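Local coordinates for phage-related protein (Bordetella bronchiseptica RB50, PDB 3BJQ) that is of unproven function but probably forms part of a phage capsid as a major capsid protein, at residues E[19-24]-E[273-278]; E[27-32]-E[119-124]; E[100-105]-E[285-290]; E[155-160]-E[193-198]; E[166-171]-E[304-309]. All coordinates share one frame; numbering follows the deposited sequence.

Contact 1 (E[19-24]-E[273-278])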
# COMPACT_ATOMS: atom_id res chain seq x y z
N THR E 19 -6.29 3.83 22.40
CA THR E 19 -7.10 2.95 21.56
C THR E 19 -7.37 1.65 22.31
O THR E 19 -8.51 1.16 22.33
CB THR E 19 -6.41 2.71 20.22
OG1 THR E 19 -6.32 3.97 19.55
CG2 THR E 19 -7.17 1.69 19.35
N HIS E 20 -6.36 1.09 22.94
CA HIS E 20 -6.59 -0.11 23.76
C HIS E 20 -7.64 0.12 24.87
O HIS E 20 -8.52 -0.72 25.04
CB HIS E 20 -5.28 -0.61 24.35
CG HIS E 20 -5.46 -1.72 25.34
ND1 HIS E 20 -5.50 -3.05 24.96
CD2 HIS E 20 -5.63 -1.70 26.68
CE1 HIS E 20 -5.68 -3.80 26.04
NE2 HIS E 20 -5.76 -3.00 27.09
N ALA E 21 -7.55 1.23 25.60
CA ALA E 21 -8.51 1.57 26.66
C ALA E 21 -9.94 1.67 26.13
O ALA E 21 -10.88 1.31 26.84
CB ALA E 21 -8.15 2.89 27.39
N ARG E 22 -10.10 2.21 24.91
CA ARG E 22 -11.44 2.36 24.31
C ARG E 22 -12.09 1.04 23.93
O ARG E 22 -13.29 0.98 23.81
CB ARG E 22 -11.39 3.23 23.05
CG ARG E 22 -10.99 4.63 23.31
CD ARG E 22 -11.17 5.44 22.08
NE ARG E 22 -10.80 6.83 22.32
CZ ARG E 22 -9.58 7.33 22.16
NH1 ARG E 22 -8.59 6.56 21.73
NH2 ARG E 22 -9.36 8.62 22.40
N GLY E 23 -11.28 0.01 23.72
CA GLY E 23 -11.77 -1.33 23.44
C GLY E 23 -12.00 -2.20 24.66
O GLY E 23 -12.43 -3.35 24.52
N TYR E 24 -11.73 -1.66 25.87
CA TYR E 24 -11.90 -2.38 27.13
C TYR E 24 -13.37 -2.70 27.38
O TYR E 24 -14.19 -1.80 27.33
CB TYR E 24 -11.38 -1.54 28.31
CG TYR E 24 -11.44 -2.20 29.68
CD1 TYR E 24 -10.37 -2.94 30.16
CD2 TYR E 24 -12.55 -2.05 30.51
CE1 TYR E 24 -10.42 -3.54 31.41
CE2 TYR E 24 -12.60 -2.66 31.77
CZ TYR E 24 -11.53 -3.41 32.20
OH TYR E 24 -11.54 -4.00 33.43
N PRO E 273 -11.98 7.04 27.31
CA PRO E 273 -10.77 7.03 28.10
C PRO E 273 -9.51 7.42 27.36
O PRO E 273 -9.35 7.04 26.20
CB PRO E 273 -10.67 5.56 28.53
CG PRO E 273 -11.33 4.83 27.46
CD PRO E 273 -12.47 5.68 27.05
N LEU E 274 -8.63 8.15 28.06
CA LEU E 274 -7.32 8.55 27.55
C LEU E 274 -6.23 7.98 28.45
O LEU E 274 -6.41 7.93 29.64
CB LEU E 274 -7.16 10.08 27.58
CG LEU E 274 -8.08 11.03 26.81
CD1 LEU E 274 -7.90 12.46 27.36
CD2 LEU E 274 -7.86 10.98 25.28
N VAL E 275 -5.13 7.55 27.85
CA VAL E 275 -3.94 7.12 28.59
C VAL E 275 -2.81 8.06 28.18
O VAL E 275 -2.60 8.32 26.98
CB VAL E 275 -3.53 5.70 28.24
CG1 VAL E 275 -2.34 5.29 29.06
CG2 VAL E 275 -4.71 4.74 28.48
N GLU E 276 -2.10 8.58 29.18
CA GLU E 276 -0.98 9.48 28.99
C GLU E 276 0.35 8.74 28.84
O GLU E 276 0.52 7.60 29.33
CB GLU E 276 -0.86 10.43 30.19
CG GLU E 276 -2.09 11.30 30.41
CD GLU E 276 -2.09 12.04 31.76
OE1 GLU E 276 -0.99 12.46 32.22
OE2 GLU E 276 -3.20 12.18 32.35
N VAL E 277 1.30 9.38 28.16
CA VAL E 277 2.64 8.83 28.02
C VAL E 277 3.19 8.59 29.44
O VAL E 277 2.88 9.37 30.35
CB VAL E 277 3.57 9.78 27.24
CG1 VAL E 277 3.13 9.89 25.80
CG2 VAL E 277 3.64 11.16 27.90
N PRO E 278 3.91 7.48 29.65
CA PRO E 278 4.38 7.20 31.01
C PRO E 278 5.51 8.09 31.47
O PRO E 278 6.23 8.64 30.65
CB PRO E 278 4.90 5.77 30.93
CG PRO E 278 5.25 5.56 29.49
CD PRO E 278 4.29 6.41 28.71

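Contact 2 (E[27-32]-E[119-124])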
# COMPACT_ATOMS: atom_id res chain seq x y z
N SER E 27 -18.05 -7.62 30.17
CA SER E 27 -19.32 -8.15 29.71
C SER E 27 -20.35 -8.47 30.81
O SER E 27 -21.54 -8.47 30.54
CB SER E 27 -19.07 -9.41 28.88
OG SER E 27 -18.53 -10.43 29.71
N THR E 28 -19.91 -8.71 32.05
CA THR E 28 -20.86 -9.00 33.11
C THR E 28 -21.35 -7.73 33.85
O THR E 28 -22.26 -7.82 34.70
CB THR E 28 -20.32 -10.04 34.13
OG1 THR E 28 -19.34 -9.44 34.98
CG2 THR E 28 -19.77 -11.26 33.40
N LEU E 29 -20.75 -6.57 33.54
CA LEU E 29 -21.23 -5.30 34.08
C LEU E 29 -22.27 -4.76 33.10
O LEU E 29 -22.05 -4.76 31.90
CB LEU E 29 -20.08 -4.31 34.28
CG LEU E 29 -18.95 -4.77 35.21
CD1 LEU E 29 -17.98 -3.64 35.38
CD2 LEU E 29 -19.45 -5.22 36.55
N ILE E 30 -23.42 -4.32 33.62
CA ILE E 30 -24.54 -3.97 32.76
C ILE E 30 -24.95 -2.49 32.84
O ILE E 30 -25.89 -2.09 32.16
CB ILE E 30 -25.75 -4.90 33.04
CG1 ILE E 30 -26.20 -4.79 34.50
CG2 ILE E 30 -25.38 -6.36 32.70
CD1 ILE E 30 -27.65 -5.09 34.75
N GLY E 31 -24.23 -1.67 33.61
CA GLY E 31 -24.56 -0.25 33.76
C GLY E 31 -24.69 0.52 32.46
O GLY E 31 -25.62 1.31 32.29
N LYS E 32 -23.80 0.25 31.53
CA LYS E 32 -23.84 0.89 30.20
C LYS E 32 -25.00 0.42 29.34
O LYS E 32 -25.30 1.02 28.31
CB LYS E 32 -22.51 0.67 29.48
CG LYS E 32 -21.33 1.23 30.24
CD LYS E 32 -19.97 0.89 29.62
CE LYS E 32 -18.89 1.82 30.18
NZ LYS E 32 -17.52 1.62 29.59
N MSE E 119 -12.54 1.81 37.60
CA MSE E 119 -13.49 2.79 37.09
C MSE E 119 -14.79 2.15 36.63
O MSE E 119 -15.87 2.74 36.72
CB MSE E 119 -12.87 3.59 35.93
CG MSE E 119 -11.82 4.59 36.40
SE MSE E 119 -10.73 5.31 34.96
CE MSE E 119 -9.61 6.50 36.04
N ALA E 120 -14.68 0.95 36.10
CA ALA E 120 -15.84 0.21 35.62
C ALA E 120 -16.78 -0.21 36.74
O ALA E 120 -18.02 -0.15 36.61
CB ALA E 120 -15.38 -0.99 34.84
N LEU E 121 -16.20 -0.60 37.86
CA LEU E 121 -16.96 -1.03 39.01
C LEU E 121 -17.61 0.18 39.68
O LEU E 121 -18.73 0.09 40.15
CB LEU E 121 -16.06 -1.83 39.97
CG LEU E 121 -16.67 -2.89 40.89
CD1 LEU E 121 -17.66 -3.79 40.14
CD2 LEU E 121 -15.57 -3.72 41.56
N ALA E 122 -16.90 1.30 39.75
CA ALA E 122 -17.46 2.53 40.32
C ALA E 122 -18.64 3.00 39.47
O ALA E 122 -19.67 3.43 39.99
CB ALA E 122 -16.42 3.61 40.39
N HIS E 123 -18.49 2.91 38.15
CA HIS E 123 -19.59 3.25 37.22
C HIS E 123 -20.81 2.36 37.43
O HIS E 123 -21.94 2.82 37.44
CB HIS E 123 -19.09 3.14 35.78
CG HIS E 123 -20.13 3.41 34.77
ND1 HIS E 123 -20.82 2.40 34.13
CD2 HIS E 123 -20.64 4.57 34.30
CE1 HIS E 123 -21.70 2.92 33.30
NE2 HIS E 123 -21.61 4.24 33.37
N GLU E 124 -20.56 1.07 37.58
CA GLU E 124 -21.61 0.11 37.84
C GLU E 124 -22.43 0.50 39.09
O GLU E 124 -23.66 0.44 39.10
CB GLU E 124 -21.02 -1.30 38.05
CG GLU E 124 -22.10 -2.42 38.08
CD GLU E 124 -22.60 -2.83 36.66
OE1 GLU E 124 -22.30 -2.11 35.69
OE2 GLU E 124 -23.28 -3.89 36.51
O HOH W 1 -23.53 -6.54 36.95

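Contact 3 (E[100-105]-E[285-290])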
# COMPACT_ATOMS: atom_id res chain seq x y z
N SER E 100 15.08 0.39 32.68
CA SER E 100 15.59 1.69 32.26
C SER E 100 14.86 2.14 31.02
O SER E 100 14.88 3.31 30.69
CB SER E 100 17.11 1.66 31.98
OG SER E 100 17.39 1.22 30.67
N GLN E 101 14.22 1.21 30.33
CA GLN E 101 13.48 1.53 29.10
C GLN E 101 11.99 1.68 29.36
O GLN E 101 11.45 1.15 30.33
CB GLN E 101 13.72 0.45 28.03
CG GLN E 101 15.20 0.23 27.67
CD GLN E 101 15.90 1.50 27.22
OE1 GLN E 101 15.50 2.14 26.24
NE2 GLN E 101 16.97 1.88 27.93
N VAL E 102 11.32 2.43 28.48
CA VAL E 102 9.87 2.59 28.54
C VAL E 102 9.25 1.21 28.36
O VAL E 102 9.71 0.46 27.51
CB VAL E 102 9.39 3.58 27.43
CG1 VAL E 102 7.90 3.53 27.24
CG2 VAL E 102 9.82 5.02 27.76
N PRO E 103 8.21 0.86 29.15
CA PRO E 103 7.67 -0.50 29.02
C PRO E 103 7.06 -0.76 27.65
O PRO E 103 6.58 0.15 27.00
CB PRO E 103 6.57 -0.56 30.10
CG PRO E 103 6.86 0.55 30.99
CD PRO E 103 7.46 1.63 30.15
N GLY E 104 7.07 -2.02 27.23
CA GLY E 104 6.38 -2.38 25.98
C GLY E 104 4.88 -2.22 26.16
O GLY E 104 4.36 -2.18 27.28
N ILE E 105 4.15 -2.17 25.05
CA ILE E 105 2.71 -2.01 25.09
C ILE E 105 1.97 -3.14 25.82
O ILE E 105 0.90 -2.90 26.37
CB ILE E 105 2.10 -1.76 23.72
CG1 ILE E 105 2.44 -2.88 22.73
CG2 ILE E 105 2.55 -0.40 23.21
CD1 ILE E 105 1.77 -2.71 21.39
N LYS E 285 9.66 3.11 41.98
CA LYS E 285 10.42 2.24 41.08
C LYS E 285 9.48 1.61 40.06
O LYS E 285 9.44 0.40 39.85
CB LYS E 285 11.20 1.19 41.89
CG LYS E 285 12.34 1.83 42.74
CD LYS E 285 13.54 2.16 41.86
CE LYS E 285 14.55 3.13 42.49
NZ LYS E 285 14.50 3.14 43.95
N SER E 286 8.69 2.48 39.44
CA SER E 286 7.66 2.10 38.52
C SER E 286 7.50 3.15 37.42
O SER E 286 7.79 4.32 37.62
CB SER E 286 6.32 2.00 39.26
OG SER E 286 6.27 0.90 40.15
N TRP E 287 7.06 2.70 36.25
CA TRP E 287 6.61 3.59 35.19
C TRP E 287 5.12 3.82 35.41
O TRP E 287 4.40 2.88 35.63
CB TRP E 287 6.84 3.00 33.80
CG TRP E 287 8.25 3.00 33.42
CD1 TRP E 287 9.15 2.00 33.65
CD2 TRP E 287 8.97 4.03 32.74
NE1 TRP E 287 10.38 2.34 33.15
CE2 TRP E 287 10.30 3.58 32.58
CE3 TRP E 287 8.61 5.29 32.22
CZ2 TRP E 287 11.28 4.35 31.96
CZ3 TRP E 287 9.58 6.04 31.58
CH2 TRP E 287 10.91 5.58 31.48
N ILE E 288 4.69 5.08 35.31
CA ILE E 288 3.34 5.50 35.65
C ILE E 288 2.59 6.08 34.45
O ILE E 288 3.05 7.05 33.84
CB ILE E 288 3.37 6.59 36.77
CG1 ILE E 288 4.13 6.10 37.99
CG2 ILE E 288 1.96 7.01 37.20
CD1 ILE E 288 3.51 4.93 38.65
N TYR E 289 1.44 5.51 34.13
CA TYR E 289 0.56 6.03 33.06
C TYR E 289 -0.68 6.64 33.67
O TYR E 289 -1.47 5.93 34.31
CB TYR E 289 0.11 4.94 32.11
CG TYR E 289 1.18 4.13 31.47
CD1 TYR E 289 1.83 3.14 32.19
CD2 TYR E 289 1.49 4.27 30.12
CE1 TYR E 289 2.80 2.35 31.62
CE2 TYR E 289 2.44 3.47 29.53
CZ TYR E 289 3.09 2.51 30.29
OH TYR E 289 4.06 1.70 29.74
N GLY E 290 -0.88 7.93 33.44
CA GLY E 290 -2.07 8.60 33.88
C GLY E 290 -3.20 8.11 33.00
O GLY E 290 -3.06 8.07 31.78

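Contact 4 (E[155-160]-E[193-198])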
# COMPACT_ATOMS: atom_id res chain seq x y z
N ASP E 155 -47.02 -17.57 45.04
CA ASP E 155 -48.24 -16.81 44.80
C ASP E 155 -48.07 -15.54 43.97
O ASP E 155 -49.06 -14.93 43.55
CB ASP E 155 -48.87 -16.40 46.14
CG ASP E 155 -49.35 -17.59 46.94
OD1 ASP E 155 -49.45 -18.69 46.37
OD2 ASP E 155 -49.63 -17.41 48.14
N SER E 156 -46.83 -15.13 43.74
CA SER E 156 -46.52 -13.93 42.97
C SER E 156 -46.80 -14.12 41.48
O SER E 156 -47.03 -15.24 41.02
CB SER E 156 -45.08 -13.51 43.19
OG SER E 156 -44.19 -14.55 42.81
N ASP E 157 -46.79 -13.02 40.74
CA ASP E 157 -47.07 -13.07 39.30
C ASP E 157 -46.09 -12.15 38.57
O ASP E 157 -46.48 -11.07 38.12
CB ASP E 157 -48.52 -12.65 39.03
CG ASP E 157 -49.01 -13.03 37.63
OD1 ASP E 157 -48.22 -13.39 36.73
OD2 ASP E 157 -50.24 -12.97 37.42
N PRO E 158 -44.82 -12.59 38.44
CA PRO E 158 -43.82 -11.84 37.70
C PRO E 158 -44.30 -11.34 36.33
O PRO E 158 -44.03 -10.20 35.97
CB PRO E 158 -42.68 -12.86 37.52
CG PRO E 158 -42.78 -13.73 38.70
CD PRO E 158 -44.26 -13.83 39.00
N THR E 159 -44.98 -12.19 35.57
CA THR E 159 -45.46 -11.80 34.25
C THR E 159 -46.37 -10.58 34.31
O THR E 159 -46.23 -9.65 33.52
CB THR E 159 -46.17 -12.95 33.56
OG1 THR E 159 -45.24 -14.04 33.39
CG2 THR E 159 -46.76 -12.53 32.23
N LYS E 160 -47.29 -10.58 35.26
CA LYS E 160 -48.20 -9.47 35.46
C LYS E 160 -47.47 -8.19 35.88
O LYS E 160 -47.81 -7.10 35.44
CB LYS E 160 -49.24 -9.86 36.53
CG LYS E 160 -50.20 -8.76 36.98
CD LYS E 160 -51.16 -8.34 35.89
CE LYS E 160 -52.16 -7.29 36.40
NZ LYS E 160 -53.07 -7.81 37.47
N HIS E 193 -40.08 -20.60 39.16
CA HIS E 193 -41.34 -20.01 39.60
C HIS E 193 -42.46 -20.86 39.03
O HIS E 193 -42.48 -21.05 37.83
CB HIS E 193 -41.50 -18.56 39.15
CG HIS E 193 -42.66 -17.88 39.79
ND1 HIS E 193 -43.96 -18.08 39.37
CD2 HIS E 193 -42.73 -17.04 40.85
CE1 HIS E 193 -44.77 -17.38 40.14
NE2 HIS E 193 -44.06 -16.75 41.05
N PRO E 194 -43.39 -21.37 39.88
CA PRO E 194 -44.41 -22.30 39.40
C PRO E 194 -45.30 -21.80 38.26
O PRO E 194 -45.73 -22.59 37.41
CB PRO E 194 -45.22 -22.61 40.67
CG PRO E 194 -45.00 -21.44 41.55
CD PRO E 194 -43.57 -21.10 41.32
N LYS E 195 -45.61 -20.50 38.24
CA LYS E 195 -46.47 -19.96 37.19
C LYS E 195 -45.73 -19.99 35.88
O LYS E 195 -46.30 -20.31 34.86
CB LYS E 195 -46.91 -18.52 37.50
CG LYS E 195 -47.96 -18.37 38.59
CD LYS E 195 -48.59 -16.99 38.57
CE LYS E 195 -49.77 -16.82 39.54
NZ LYS E 195 -49.36 -16.86 40.97
N LEU E 196 -44.45 -19.64 35.93
CA LEU E 196 -43.60 -19.64 34.72
C LEU E 196 -43.33 -21.07 34.22
O LEU E 196 -43.42 -21.35 33.02
CB LEU E 196 -42.30 -18.88 34.98
CG LEU E 196 -42.46 -17.39 35.41
CD1 LEU E 196 -41.10 -16.68 35.55
CD2 LEU E 196 -43.25 -16.67 34.42
N ILE E 197 -43.05 -21.98 35.16
CA ILE E 197 -42.82 -23.38 34.83
C ILE E 197 -44.06 -23.96 34.15
O ILE E 197 -43.96 -24.67 33.14
CB ILE E 197 -42.43 -24.16 36.09
CG1 ILE E 197 -41.06 -23.71 36.60
CG2 ILE E 197 -42.40 -25.67 35.83
CD1 ILE E 197 -39.88 -24.13 35.75
N GLU E 198 -45.24 -23.65 34.66
CA GLU E 198 -46.48 -24.21 34.09
C GLU E 198 -46.71 -23.64 32.69
O GLU E 198 -47.17 -24.35 31.78
CB GLU E 198 -47.68 -23.97 35.05
CG GLU E 198 -49.01 -23.64 34.42
CD GLU E 198 -49.63 -24.77 33.64
OE1 GLU E 198 -49.20 -25.93 33.84
OE2 GLU E 198 -50.55 -24.49 32.82

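Contact 5 (E[166-171]-E[304-309])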
# COMPACT_ATOMS: atom_id res chain seq x y z
N LYS E 166 -44.37 -2.65 31.31
CA LYS E 166 -44.33 -2.41 29.89
C LYS E 166 -45.39 -1.39 29.48
O LYS E 166 -45.11 -0.45 28.73
CB LYS E 166 -44.53 -3.71 29.13
CG LYS E 166 -43.32 -4.65 29.19
CD LYS E 166 -43.64 -6.02 28.65
CE LYS E 166 -44.04 -6.02 27.17
NZ LYS E 166 -44.79 -7.28 26.82
N GLU E 167 -46.61 -1.58 29.96
CA GLU E 167 -47.72 -0.70 29.64
C GLU E 167 -47.48 0.71 30.15
O GLU E 167 -47.75 1.66 29.42
CB GLU E 167 -49.05 -1.23 30.22
CG GLU E 167 -49.57 -2.51 29.55
N ALA E 168 -47.00 0.85 31.39
CA ALA E 168 -46.75 2.18 31.97
C ALA E 168 -45.83 2.99 31.08
O ALA E 168 -46.11 4.14 30.77
CB ALA E 168 -46.15 2.06 33.35
N ILE E 169 -44.72 2.37 30.66
CA ILE E 169 -43.74 3.03 29.81
C ILE E 169 -44.28 3.31 28.42
O ILE E 169 -44.24 4.45 27.96
CB ILE E 169 -42.45 2.18 29.68
CG1 ILE E 169 -41.73 2.08 31.03
CG2 ILE E 169 -41.54 2.76 28.62
CD1 ILE E 169 -40.65 0.97 31.05
N ALA E 170 -44.78 2.28 27.74
CA ALA E 170 -45.25 2.43 26.36
C ALA E 170 -46.35 3.49 26.22
O ALA E 170 -46.43 4.19 25.18
CB ALA E 170 -45.72 1.09 25.81
N ASP E 171 -47.19 3.59 27.24
CA ASP E 171 -48.23 4.58 27.24
C ASP E 171 -47.66 5.98 27.43
O ASP E 171 -48.22 6.95 26.89
CB ASP E 171 -49.27 4.28 28.33
CG ASP E 171 -50.12 3.03 28.02
OD1 ASP E 171 -50.02 2.46 26.89
OD2 ASP E 171 -50.90 2.60 28.92
N ALA E 304 -39.35 6.80 30.66
CA ALA E 304 -38.89 5.65 29.89
C ALA E 304 -38.37 4.53 30.80
O ALA E 304 -37.86 3.54 30.30
CB ALA E 304 -37.82 6.06 28.88
N GLY E 305 -38.53 4.69 32.12
CA GLY E 305 -38.09 3.71 33.11
C GLY E 305 -39.19 3.30 34.08
O GLY E 305 -40.20 4.00 34.25
N TYR E 306 -38.98 2.15 34.70
CA TYR E 306 -39.94 1.61 35.65
C TYR E 306 -39.20 0.74 36.68
O TYR E 306 -38.48 -0.17 36.30
CB TYR E 306 -40.98 0.78 34.90
CG TYR E 306 -42.17 0.36 35.75
CD1 TYR E 306 -42.09 -0.75 36.59
CD2 TYR E 306 -43.38 1.05 35.68
CE1 TYR E 306 -43.16 -1.14 37.35
CE2 TYR E 306 -44.46 0.66 36.43
CZ TYR E 306 -44.35 -0.44 37.27
OH TYR E 306 -45.41 -0.86 38.03
N LEU E 307 -39.39 1.02 37.96
CA LEU E 307 -38.73 0.27 39.02
C LEU E 307 -39.68 -0.66 39.80
O LEU E 307 -40.73 -0.23 40.29
CB LEU E 307 -38.09 1.26 39.98
CG LEU E 307 -37.34 0.70 41.19
CD1 LEU E 307 -36.12 -0.15 40.78
CD2 LEU E 307 -36.98 1.88 42.07
N ILE E 308 -39.27 -1.93 39.91
CA ILE E 308 -39.99 -2.93 40.70
C ILE E 308 -39.07 -3.30 41.87
O ILE E 308 -38.22 -4.17 41.73
CB ILE E 308 -40.29 -4.21 39.87
CG1 ILE E 308 -41.16 -3.89 38.67
CG2 ILE E 308 -40.97 -5.29 40.73
CD1 ILE E 308 -41.33 -5.07 37.72
N GLU E 309 -39.26 -2.66 43.02
CA GLU E 309 -38.40 -2.91 44.17
C GLU E 309 -38.72 -4.23 44.88
O GLU E 309 -39.88 -4.62 45.01
CB GLU E 309 -38.54 -1.83 45.23
CG GLU E 309 -38.20 -0.43 44.85
CD GLU E 309 -38.25 0.48 46.08
OE1 GLU E 309 -37.28 0.46 46.87
OE2 GLU E 309 -39.28 1.19 46.26

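Contact 1 (E[19-24]-E[273-278])
Arg22 and Pro273 bring the two backbones closest, with their CA atoms 6.1 Å apart. The last turn of helix 15-22 meets the start of strand 274-281 here, and no hydrogen bond joins the two segments. The contact is packing around Pro273, which follows a cis peptide bond. Its ring lies against the end of the helix. CG sits 3.6 Å from Ala21 O and also meets the methyl of Ala21, with Ala21 CB to Pro273 CG at 3.7 Å. The same methyl touches one branch of Val275, CG2, at 4.1 Å from Ala21 CB. Arg22 slants across Pro273, its CG near the ring CD. Its chain is extended from CG to NE, which carries the guanidinium along Pro273 to Leu274. The carbonyl oxygen of Pro273 lies above one face of the guanidinium, nearer its border than its middle. Arg22 NH2 comes 4.0 Å from Leu274 CD2, the two side chains pointing the same way. That nitrogen also makes a weak hydrogen bond to Gly271 O. Helix 105-131 packs against the helix end through Leu116, which touches Ala21. On the strand side, Leu274 pairs by backbone hydrogen bonds with Ser292 of strand 286-299, and Val275 packs on Tyr289 of that strand.

Contact 2 (E[27-32]-E[119-124])
Glu124 OE2 is gripped by Ile30 N, a water and Trp241 NE1. The bond from Ile30 N to Glu124 OE2 is 2.9 Å long and nearly straight, 167° at the hydrogen, and it uses the syn lone pair. The other oxygen, Glu124 OE1, takes a hydrogen bond from Gly31 N, also 2.9 Å. This donor too comes from the syn side but stands 34° out of the carboxylate plane. Water 1 donates to Glu124 OE2 at 2.7 Å and to Thr28 O, bridging the residues. A bend at chi2 (79°) turns the Glu124 carboxylate toward the loop. Leu29 crosses the glutamate side chain obliquely, Leu29 CB 3.4 Å from Glu124 OE1. Farther along, Leu29 CD1 rests 3.8 Å from Ala120 CB. Lys32 crosses His123 at about a right angle, with Lys32 CG 3.5 Å from His123 CE1. His123 NE2 is bonded to Thr266 OG1, and Lys32 NZ to a bound tetraethylene glycol. One carboxylate thus bonds two successive backbone N-H groups, and so joins the loop leading into helix 31-34 to the long helix 105-131.

Contact 3 (E[100-105]-E[285-290])
The loop 100-105, which leads into helix 105-131, is laid over aromatic side chains of strand 286-299. Trp287 is the larger surface. Val102 CA and Pro103 CD both lie over one face of its indole, as CH-pi contacts. Pro103 CD stands 3.8 Å from the centroid of the five-membered ring of Trp287, 17° off the normal. Val102 CA stands 4.2 Å from the centroid of the six-membered ring of Trp287. The valine adds a methyl, Val102 CG2 reaching Trp287 CH2 at 3.9 Å. With chi1 at 166°, CG1 is anti to the backbone N and CG2 is the branch that meets the indole. The indole nitrogen is hydrogen-bonded to Ala99 O, just before the segment. Gln101 O comes 3.2 Å from Trp287 NE1, but the angle is too poor for a bond.

The strand belongs to a five-stranded mixed sheet, between strands 87-92 and 274-281, both antiparallel to it. Two residues apart on the strand, Trp287 and Tyr289 lie on the same side of it, the side facing the loop. Pro103 touches both side chains, its ring coming from the opposite direction to the tyrosine. Pro103 CG lies 3.3 Å from Tyr289 OH and 3.7 Å from Trp287 CG. Farther back, Gln101 NE2 donates to Ser100 OG at 2.8 Å, while that serine oxygen also bonds Asp98. Gly104 follows Pro103 as N-cap of helix 105-131. Gln9 and Arg11 of a neighbouring subunit, another copy of this protein, pack on Ser100 and Val102.

Contact 4 (E[155-160]-E[193-198])
The imidazole of His193 is sandwiched between two prolines. Pro158 CD stands 3.5 Å above one face, and Pro194 CD lies on the opposite face, both offset toward the rim. The approach of Pro158 is a CH-pi contact. Ser156 OG and Lys195 CA sit at the edge, in the ring plane. Two helix N-termini meet here, those of helix 158-173 and helix 194-199, within the range of the capsid protein E family. His193 is the N-cap of the second helix and uses both ring nitrogens. His193 ND1 accepts from Lys195 N at 3.1 Å, which is a capping bond. His193 NE2 donates to Ser156 OG at 2.8 Å, with the serine oxygen only 13° out of the ring plane. The ring is therefore held at both ends, and its rotation is fixed. Ser156 OG is also bonded to Ser153 O. Asp157 caps the first helix, its OD1 taking a weak bond from Lys160 N.

Lys195 spans the gap between the segments. Its chain runs extended until a bend at chi4 (68°) brings NZ to two backbone carbonyls. The bond to Asp155 O is weak. The carboxylates of Asp155 and Asp157 are too far from NZ for a direct pair, but would probably favour its positive charge. Nearby, Leu196 CD2 touches Thr159 OG1 at 3.5 Å, and that hydroxyl is bonded to Trp217 NE1. The stronger lysine bond has Lys195 NZ 2.8 Å from Ser156 O, 46° out of the carbonyl plane and so not on a lone pair.

Contact 5 (E[166-171]-E[304-309])
Ala168 meets Tyr306 first along helix 158-173. Ala168 CB is 3.8 Å from both Tyr306 CD2 and Tyr306 CE2, so the methyl meets the CD2-CE2 bond obliquely. Ile169 follows and carries most of the contact. Ile169 CD1 lies 3.9 Å from Tyr306 CB and the same distance from Ala304 O. Ile169 CG1 lies 4.0 Å from Gly305 O. The other branch, Ile169 CG2, is close to Ala304 CA at 4.1 Å. CG1 is anti to the carbonyl carbon (chi1 -66°), which sends CD1 over the strand backbone while CG2 reaches toward Ala304. Tyr306 has chi1 at -170°, which turns the ring toward the helix beside Ala168. The helix and strand 305-309 run nearly antiparallel, at 160°, with segment axes 8.2 Å apart. Strand 305-309 lies between strands 142-144 and 245-248 in the six-stranded sheet, and the helix packs on one face of it. Leu247 of strand 245-248 also touches Ile169, and Thr164 and Ala165 extend the helix surface against Tyr306. No hydrogen bond crosses between the segments. The chemistry is therefore that of a buried apolar helix-sheet interface, held by methyl and aromatic packing.

Contacts 1 and 3 lie on one side of the chain's centre, their own centres about 14 Å apart. Both reach the same mixed sheet, through the adjacent strands 274-281 and 286-299, and both touch the same neighbouring subunit. Contact 2 sits near the chain centre, about 17 Å from contact 1 between centres, on the long helix 105-131. Contacts 4 and 5 share helix 158-173 on the opposite side, with centres about 19 Å apart. The centres of contacts 3 and 4 are about 56 Å apart. Contact 2 closes before contacts 4 and 5 open. Contacts 1, 3 and 5 all close in the last part of the chain and tie it back to earlier segments of this probable capsid protein.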